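PDB 3IWG: acetyltransferase, GNAT family, which probably transfers an acyl group, as acetyltransferases of the GNAT family do. Local coordinates for residues D63-Q68 with I268-F273; T205-L210 with T241-T246. All blocks are in the same frame, centred on the assembly; numbering follows the deposited sequence.

Contact 1: residues D63-Q68 with I268-F273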
loop_
_atom_site.group_PDB
_atom_site.type_symbol
_atom_site.label_atom_id
_atom_site.label_comp_id
_atom_site.label_asym_id
_atom_site.label_seq_id
_atom_site.Cartn_x
_atom_site.Cartn_y
_atom_site.Cartn_z
ATOM N N ASP A 63 14.866 -12.441 9.469
ATOM C CA ASP A 63 15.341 -12.875 10.767
ATOM C C ASP A 63 16.055 -14.184 10.706
ATOM O O ASP A 63 16.628 -14.581 11.703
ATOM C CB ASP A 63 14.185 -12.915 11.741
ATOM C CG ASP A 63 13.611 -11.535 11.961
ATOM O OD1 ASP A 63 14.406 -10.669 12.382
ATOM O OD2 ASP A 63 12.415 -11.281 11.653
ATOM N N GLY A 64 16.081 -14.838 9.543
ATOM C CA GLY A 64 16.730 -16.150 9.420
ATOM C C GLY A 64 15.791 -17.340 9.585
ATOM O O GLY A 64 16.224 -18.449 9.866
ATOM N N TYR A 65 14.507 -17.118 9.355
ATOM C CA TYR A 65 13.538 -18.154 9.539
ATOM C C TYR A 65 12.920 -18.541 8.234
ATOM O O TYR A 65 12.411 -17.691 7.490
ATOM C CB TYR A 65 12.437 -17.707 10.500
ATOM C CG TYR A 65 12.913 -17.669 11.930
ATOM C CD1 TYR A 65 13.525 -16.543 12.450
ATOM C CD2 TYR A 65 12.787 -18.787 12.744
ATOM C CE1 TYR A 65 14.002 -16.521 13.765
ATOM C CE2 TYR A 65 13.239 -18.777 14.044
ATOM C CZ TYR A 65 13.840 -17.645 14.559
ATOM O OH TYR A 65 14.268 -17.648 15.858
ATOM N N LEU A 66 12.949 -19.847 7.991
ATOM C CA LEU A 66 12.255 -20.426 6.874
ATOM C C LEU A 66 10.785 -20.119 6.962
ATOM O O LEU A 66 10.195 -20.066 8.033
ATOM C CB LEU A 66 12.462 -21.948 6.807
ATOM C CG LEU A 66 13.667 -22.504 6.037
ATOM C CD1 LEU A 66 14.941 -21.816 6.445
ATOM C CD2 LEU A 66 13.830 -24.064 6.236
ATOM N N LEU A 67 10.197 -19.917 5.814
ATOM C CA LEU A 67 8.788 -19.671 5.701
ATOM C C LEU A 67 8.155 -20.734 4.822
ATOM O O LEU A 67 6.998 -21.048 5.005
ATOM C CB LEU A 67 8.523 -18.244 5.107
ATOM C CG LEU A 67 8.867 -16.983 5.965
ATOM C CD1 LEU A 67 8.263 -15.639 5.383
ATOM C CD2 LEU A 67 8.443 -17.082 7.448
ATOM N N GLN A 68 8.899 -21.238 3.831
ATOM C CA GLN A 68 8.382 -22.216 2.860
ATOM C C GLN A 68 9.521 -23.167 2.468
ATOM O O GLN A 68 10.687 -22.751 2.421
ATOM C CB GLN A 68 7.850 -21.510 1.603
ATOM C CG GLN A 68 6.679 -20.587 1.833
ATOM C CD GLN A 68 6.151 -19.927 0.531
ATOM O OE1 GLN A 68 6.891 -19.739 -0.425
ATOM N NE2 GLN A 68 4.865 -19.552 0.526
ATOM N N ILE A 268 0.095 -22.353 13.445
ATOM C CA ILE A 268 1.398 -21.997 12.886
ATOM C C ILE A 268 2.348 -22.018 14.061
ATOM O O ILE A 268 2.114 -21.371 15.111
ATOM C CB ILE A 268 1.452 -20.567 12.225
ATOM C CG1 ILE A 268 0.596 -20.523 10.981
ATOM C CG2 ILE A 268 2.850 -20.233 11.817
ATOM C CD1 ILE A 268 0.439 -19.119 10.269
ATOM N N VAL A 269 3.451 -22.702 13.864
ATOM C CA VAL A 269 4.407 -22.911 14.913
ATOM C C VAL A 269 5.720 -22.334 14.485
ATOM O O VAL A 269 6.094 -22.420 13.301
ATOM C CB VAL A 269 4.579 -24.451 15.174
ATOM C CG1 VAL A 269 5.630 -24.702 16.229
ATOM C CG2 VAL A 269 3.227 -25.137 15.520
ATOM N N GLN A 270 6.448 -21.809 15.449
ATOM C CA GLN A 270 7.796 -21.326 15.248
ATOM C C GLN A 270 8.735 -22.302 15.880
ATOM O O GLN A 270 8.681 -22.456 17.111
ATOM C CB GLN A 270 8.001 -19.969 15.946
ATOM C CG GLN A 270 9.358 -19.348 15.682
ATOM C CD GLN A 270 9.560 -17.999 16.367
ATOM O OE1 GLN A 270 8.601 -17.302 16.738
ATOM N NE2 GLN A 270 10.820 -17.650 16.573
ATOM N N PHE A 271 9.601 -22.913 15.057
ATOM C CA PHE A 271 10.616 -23.898 15.484
ATOM C C PHE A 271 11.996 -23.278 15.500
ATOM O O PHE A 271 12.317 -22.461 14.617
ATOM C CB PHE A 271 10.683 -25.078 14.519
ATOM C CG PHE A 271 9.539 -26.023 14.627
ATOM C CD1 PHE A 271 9.451 -26.909 15.692
ATOM C CD2 PHE A 271 8.556 -26.056 13.662
ATOM C CE1 PHE A 271 8.398 -27.805 15.811
ATOM C CE2 PHE A 271 7.482 -26.975 13.766
ATOM C CZ PHE A 271 7.416 -27.844 14.855
ATOM N N GLU A 272 12.799 -23.632 16.498
ATOM C CA GLU A 272 14.184 -23.173 16.560
ATOM C C GLU A 272 15.039 -24.375 16.233
ATOM O O GLU A 272 14.782 -25.468 16.718
ATOM C CB GLU A 272 14.575 -22.624 17.930
ATOM C CG GLU A 272 13.659 -21.507 18.495
ATOM C CD GLU A 272 13.631 -20.225 17.660
ATOM O OE1 GLU A 272 14.723 -19.756 17.282
ATOM O OE2 GLU A 272 12.517 -19.690 17.401
ATOM N N PHE A 273 16.049 -24.162 15.401
ATOM C CA PHE A 273 16.936 -25.219 14.992
ATOM C C PHE A 273 18.056 -25.560 15.978
ATOM O O PHE A 273 18.651 -24.688 16.655
ATOM C CB PHE A 273 17.581 -24.896 13.652
ATOM C CG PHE A 273 16.640 -24.948 12.504
ATOM C CD1 PHE A 273 15.522 -25.776 12.534
ATOM C CD2 PHE A 273 16.884 -24.187 11.365
ATOM C CE1 PHE A 273 14.635 -25.802 11.485
ATOM C CE2 PHE A 273 16.012 -24.246 10.274
ATOM C CZ PHE A 273 14.880 -25.046 10.333
#
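Y65 reaches E272 by the end of its ring: the phenol OH donates to E272 OE1 at 2.6 Å, using the syn lone pair of that oxygen. The second carboxylate oxygen stays near as well, with E272 OE2 3.1 Å from Y65 OH, and the ring and carboxylate planes stand 67° apart. E272 presents its acid group here because its chain is bent at chi2 (-63°), which turns it toward the tyrosine. Q270, extended from CG outward, brings its amide in from the same strand; its NE2 makes a weak bond to E272 OE2 (2.8 Å, 125° at the hydrogen) and lies 3.5 Å from Y65 OH. This partly exposed polar group is the close-fitting part. The apolar part is looser: buried L66 sends CD2 to the edge of the partly exposed F273 ring, 4.3 Å from CZ. The backbones are farther still, the axes of strands 65-68 and 268-273 coming no closer than 8.6 Å, with strand 99-103 lying between them in the sheet order. F101, on that strand, packs its ring against Y65. Two strands that are not adjacent are therefore joined through side chains across strand 99-103. The negative charge of E272 is probably stabilised by two neutral donors, the phenol at OE1 and, weakly, the Q270 amide at OE2.

Contact 2: residues T205-L210 with T241-T246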
loop_
_atom_site.group_PDB
_atom_site.type_symbol
_atom_site.label_atom_id
_atom_site.label_comp_id
_atom_site.label_asym_id
_atom_site.label_seq_id
_atom_site.Cartn_x
_atom_site.Cartn_y
_atom_site.Cartn_z
ATOM N N THR A 205 -8.727 -19.173 -4.295
ATOM C CA THR A 205 -9.802 -18.264 -4.720
ATOM C C THR A 205 -11.216 -18.692 -4.297
ATOM O O THR A 205 -12.190 -18.065 -4.649
ATOM C CB THR A 205 -9.810 -18.082 -6.269
ATOM O OG1 THR A 205 -10.032 -19.353 -6.879
ATOM C CG2 THR A 205 -8.494 -17.491 -6.770
ATOM N N GLU A 206 -11.336 -19.783 -3.569
ATOM C CA GLU A 206 -12.622 -20.189 -3.048
ATOM C C GLU A 206 -12.785 -19.717 -1.582
ATOM O O GLU A 206 -13.841 -19.890 -0.989
ATOM C CB GLU A 206 -12.844 -21.715 -3.248
ATOM C CG GLU A 206 -11.666 -22.675 -2.800
ATOM C CD GLU A 206 -10.293 -22.577 -3.620
ATOM O OE1 GLU A 206 -10.152 -23.108 -4.761
ATOM O OE2 GLU A 206 -9.332 -21.994 -3.098
ATOM N N TYR A 207 -11.780 -19.047 -1.032
ATOM C CA TYR A 207 -11.841 -18.584 0.345
ATOM C C TYR A 207 -11.738 -17.067 0.526
ATOM O O TYR A 207 -11.227 -16.321 -0.347
ATOM C CB TYR A 207 -10.723 -19.250 1.125
ATOM C CG TYR A 207 -10.804 -20.770 1.104
ATOM C CD1 TYR A 207 -11.578 -21.447 2.025
ATOM C CD2 TYR A 207 -10.094 -21.529 0.155
ATOM C CE1 TYR A 207 -11.652 -22.850 2.041
ATOM C CE2 TYR A 207 -10.169 -22.947 0.145
ATOM C CZ TYR A 207 -10.957 -23.602 1.090
ATOM O OH TYR A 207 -11.049 -25.003 1.124
ATOM N N ALA A 208 -12.253 -16.611 1.664
ATOM C CA ALA A 208 -12.090 -15.237 2.108
ATOM C C ALA A 208 -11.351 -15.251 3.455
ATOM O O ALA A 208 -11.702 -16.004 4.360
ATOM C CB ALA A 208 -13.417 -14.551 2.222
ATOM N N ASP A 209 -10.343 -14.409 3.587
ATOM C CA ASP A 209 -9.539 -14.344 4.783
ATOM C C ASP A 209 -9.982 -13.081 5.543
ATOM O O ASP A 209 -9.836 -11.966 5.031
ATOM C CB ASP A 209 -8.084 -14.244 4.349
ATOM C CG ASP A 209 -7.068 -14.388 5.493
ATOM O OD1 ASP A 209 -7.396 -14.689 6.672
ATOM O OD2 ASP A 209 -5.874 -14.218 5.173
ATOM N N LEU A 210 -10.523 -13.258 6.749
ATOM C CA LEU A 210 -11.114 -12.168 7.505
ATOM C C LEU A 210 -10.189 -11.599 8.581
ATOM O O LEU A 210 -9.401 -12.304 9.174
ATOM C CB LEU A 210 -12.411 -12.637 8.164
ATOM C CG LEU A 210 -13.327 -13.457 7.271
ATOM C CD1 LEU A 210 -14.622 -13.867 8.002
ATOM C CD2 LEU A 210 -13.632 -12.744 5.934
ATOM N N THR A 241 -15.744 -19.414 1.156
ATOM C CA THR A 241 -15.740 -19.988 2.500
ATOM C C THR A 241 -14.809 -19.149 3.365
ATOM O O THR A 241 -13.741 -18.747 2.915
ATOM C CB THR A 241 -15.247 -21.446 2.432
ATOM O OG1 THR A 241 -16.199 -22.188 1.684
ATOM C CG2 THR A 241 -15.158 -22.091 3.770
ATOM N N SER A 242 -15.173 -18.901 4.611
ATOM C CA SER A 242 -14.393 -17.991 5.413
ATOM C C SER A 242 -13.366 -18.722 6.261
ATOM O O SER A 242 -13.664 -19.766 6.856
ATOM C CB SER A 242 -15.318 -17.187 6.313
ATOM O OG SER A 242 -16.122 -16.305 5.569
ATOM N N ILE A 243 -12.180 -18.140 6.324
ATOM C CA ILE A 243 -11.119 -18.531 7.194
ATOM C C ILE A 243 -10.588 -17.293 7.959
ATOM O O ILE A 243 -10.889 -16.154 7.606
ATOM C CB ILE A 243 -9.976 -19.215 6.414
ATOM C CG1 ILE A 243 -9.285 -18.269 5.447
ATOM C CG2 ILE A 243 -10.516 -20.364 5.582
ATOM C CD1 ILE A 243 -8.125 -18.912 4.613
ATOM N N CYS A 244 -9.877 -17.517 9.062
ATOM C CA CYS A 244 -9.131 -16.451 9.662
ATOM C C CYS A 244 -8.048 -16.994 10.543
ATOM O O CYS A 244 -8.012 -18.193 10.808
ATOM C CB CYS A 244 -10.050 -15.484 10.445
ATOM S SG CYS A 244 -10.871 -16.189 11.781
ATOM N N SER A 245 -7.162 -16.103 10.995
ATOM C CA SER A 245 -6.155 -16.492 11.980
ATOM C C SER A 245 -5.945 -15.454 13.047
ATOM O O SER A 245 -6.323 -14.333 12.882
ATOM C CB SER A 245 -4.832 -16.785 11.316
ATOM O OG SER A 245 -4.340 -15.625 10.719
ATOM N N THR A 246 -5.375 -15.851 14.171
ATOM C CA THR A 246 -4.958 -14.890 15.164
ATOM C C THR A 246 -3.794 -15.433 15.952
ATOM O O THR A 246 -3.504 -16.604 15.864
ATOM C CB THR A 246 -6.112 -14.522 16.084
ATOM O OG1 THR A 246 -5.717 -13.392 16.856
ATOM C CG2 THR A 246 -6.509 -15.682 17.001
HETATM O O HOH W 1 -7.288 -13.608 9.274
#
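T241 opens the parallel pairing with Y207: its backbone N donates to E206 O at 2.9 Å and its O accepts from A208 N, the donor tilted 32° from the carbonyl plane. On the face shared with I243, the T241 and Y207 side chains run side by side, pointing the same way, and Y207 CD1 lies 3.7 Å from T241 CB. Y207 CG sits anti to its carbonyl carbon (chi1 -59°), which lays the ring edge near T241 O. Exchanging the tyrosine for a serine would probably open a gap beside T241 CB and I243 CG2, where CD1 now packs. S242 turns to the other face with A208 and L210; its OG, buried without a polar partner in the model, has L210 CD1 3.8 Å away. Helix 223-237 packs on this face through T232 and A235, as expected of the right-handed beta-alpha-beta crossover, strand 207-214 to helix to strand 241-247, that belongs to the GNAT fold. I243 N then donates to A208 O almost in line with the carbonyl (C=O...N 170°), and I243 O accepts from L210 N at 3.0 Å. Its CG2 meets Y207 CD1 at 3.9 Å, while CG1 lies over A208 O and near D209 CA. At C244 the strands begin to part: C244 CB rests 3.5 Å from L210 O, with SG directed toward neither L210 nor D209. S245 N donates instead to a water, which in turn donates to D209 OD1 and L210 O, so one solvent molecule bridges the opening strands; S245 OG bonds to D32, and T246 beyond it packs on helix 251-259.

Contact 2 is a buried core contact, its centre about 10 Å from the centre of the chain against 14 Å for contact 1, and it buries 439 Å² against 209 Å²; contact 1 is only partly buried, with partly exposed polar groups. Contact 2 coheres by backbone bonds between adjacent parallel strands, whereas contact 1 has no backbone bond across its segments and depends on side chains that bridge an intervening strand. A carboxylate takes part in each: E272 accepts directly from Y65 in contact 1, while D209 OD1 in contact 2 receives a bridging water. Strand 262-273 ties them together: it carries one segment of contact 1 and, through F262, packs on L210, S242 and C244 of contact 2.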